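Local coordinates for protein carbohydrate binding module (Uncultured bacterium, PDB 2W3J) that probably binds uronic acid sugars as a calcium-containing, non-catalytic carbohydrate-binding module of family 35, at residues Pro84-Asn88 with Trp89-Gln93. Residues are numbered along the deposited sequence; the frame is centred on the assembly and turned at random. Where two conformers were deposited one is given.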
# COMPACT_ATOMS: atom_id res chain seq x y z
N PRO A 84 -6.50 -2.19 -11.38
CA PRO A 84 -7.44 -1.90 -12.44
C PRO A 84 -8.51 -0.95 -11.98
O PRO A 84 -8.81 -0.86 -10.77
CB PRO A 84 -8.07 -3.26 -12.72
CG PRO A 84 -7.95 -4.01 -11.44
CD PRO A 84 -6.57 -3.60 -10.94
N THR A 85 -9.11 -0.23 -12.93
CA THR A 85 -10.30 0.53 -12.62
C THR A 85 -11.58 -0.33 -12.68
O THR A 85 -11.70 -1.23 -13.52
CB THR A 85 -10.45 1.73 -13.54
OG1 THR A 85 -11.70 2.36 -13.28
CG2 THR A 85 -10.45 1.29 -15.02
N ASN A 86 -12.55 -0.05 -11.81
CA ASN A 86 -13.88 -0.62 -11.97
C ASN A 86 -14.95 0.48 -12.22
O ASN A 86 -16.14 0.19 -12.16
CB ASN A 86 -14.26 -1.46 -10.74
CG ASN A 86 -14.30 -0.62 -9.47
OD1 ASN A 86 -14.06 0.58 -9.54
ND2 ASN A 86 -14.60 -1.26 -8.32
N SER A 87 -14.52 1.71 -12.48
CA SER A 87 -15.44 2.83 -12.78
C SER A 87 -16.44 3.02 -11.67
O SER A 87 -17.52 3.52 -11.89
CB SER A 87 -16.22 2.57 -14.09
OG SER A 87 -15.32 2.45 -15.19
N ASN A 88 -16.07 2.61 -10.46
CA ASN A 88 -16.99 2.66 -9.34
C ASN A 88 -16.22 2.94 -8.04
O ASN A 88 -15.69 2.01 -7.39
CB ASN A 88 -17.76 1.33 -9.20
CG ASN A 88 -18.89 1.42 -8.19
OD1 ASN A 88 -18.88 2.27 -7.28
ND2 ASN A 88 -19.84 0.52 -8.30
N TRP A 89 -16.20 4.21 -7.67
CA TRP A 89 -15.42 4.64 -6.49
C TRP A 89 -16.08 4.19 -5.20
O TRP A 89 -15.49 4.34 -4.13
CB TRP A 89 -15.31 6.16 -6.47
CG TRP A 89 -14.47 6.72 -7.56
CD1 TRP A 89 -14.90 7.34 -8.69
CD2 TRP A 89 -13.02 6.69 -7.62
NE1 TRP A 89 -13.81 7.71 -9.46
CE2 TRP A 89 -12.65 7.33 -8.82
CE3 TRP A 89 -12.01 6.21 -6.77
CZ2 TRP A 89 -11.31 7.51 -9.19
CZ3 TRP A 89 -10.67 6.38 -7.16
CH2 TRP A 89 -10.35 7.04 -8.34
N THR A 90 -17.31 3.68 -5.28
CA THR A 90 -17.97 3.15 -4.07
C THR A 90 -17.59 1.69 -3.77
O THR A 90 -17.84 1.18 -2.67
CB THR A 90 -19.50 3.24 -4.11
OG1 THR A 90 -20.05 2.13 -4.85
CG2 THR A 90 -19.95 4.58 -4.72
N GLN A 91 -17.00 1.05 -4.76
CA GLN A 91 -16.61 -0.35 -4.61
C GLN A 91 -15.10 -0.44 -4.50
O GLN A 91 -14.35 -0.32 -5.50
CB GLN A 91 -17.13 -1.17 -5.80
CG GLN A 91 -16.65 -2.61 -5.80
CD GLN A 91 -17.23 -3.43 -4.66
OE1 GLN A 91 -18.43 -3.70 -4.63
NE2 GLN A 91 -16.39 -3.80 -3.69
N TRP A 92 -14.63 -0.58 -3.28
CA TRP A 92 -13.21 -0.69 -3.03
C TRP A 92 -12.75 -2.07 -3.53
O TRP A 92 -13.57 -3.01 -3.62
CB TRP A 92 -12.94 -0.51 -1.53
CG TRP A 92 -13.21 0.90 -1.09
CD1 TRP A 92 -14.42 1.48 -0.83
CD2 TRP A 92 -12.23 1.92 -0.94
NE1 TRP A 92 -14.25 2.82 -0.48
CE2 TRP A 92 -12.91 3.11 -0.54
CE3 TRP A 92 -10.83 1.95 -1.06
CZ2 TRP A 92 -12.24 4.31 -0.29
CZ3 TRP A 92 -10.17 3.15 -0.83
CH2 TRP A 92 -10.87 4.30 -0.42
N GLN A 93 -11.46 -2.19 -3.85
CA GLN A 93 -10.93 -3.42 -4.46
C GLN A 93 -9.78 -3.90 -3.60
O GLN A 93 -9.25 -3.15 -2.78
CB GLN A 93 -10.42 -3.12 -5.87
CG GLN A 93 -11.51 -2.54 -6.81
CD GLN A 93 -10.95 -2.23 -8.19
OE1 GLN A 93 -10.94 -1.08 -8.64
NE2 GLN A 93 -10.49 -3.28 -8.87
O HOH W 1 -12.60 1.10 -7.21
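Asn86 reaches across the loop between strands 76-81 and 93-101 to Gln91, a local example of how one asparagine can use both ends of its amide to tie a turn together. Its CB lies beside the side chain of Gln93. Beyond CB, a chi1 of 61° sets CG between the backbone N and carbonyl carbon and swings the amide into the loop, where CG lies against the Gln93 amide, the two planes stacked 24° apart. Asn86 ND2 donates to Gln91 O at 3.0 Å, the acceptor lying close to the amide plane, and packs 3.5 Å from Gln91 CG. Asn86 OD1 accepts from Asn88 N at 3.0 Å, closing an Asx turn; this donor sits well above the carbonyl plane. A water reaches Asn86 OD1 and Gln91 O, each at 2.8 Å, alongside the direct bond. Cutting this side chain back to an alanine is likely to cost Gln91 O its amide donor, though not necessarily the water, and Asn88 N its Asx-turn acceptor.

Asn88 then opens a type I turn, Gln91 N donating to Asn88 O at 3.1 Å. Asn88 OD1 takes two donors, Thr90 N and Thr90 OG1, the latter at 2.7 Å. Nearby, the side chain of Trp89, stacked on the ring of His22, lies about 7 Å from a bound calcium ion. Two asparagine amides thus supplement the backbone bonds, Asn86 spanning the loop and Asn88 gripping Thr90.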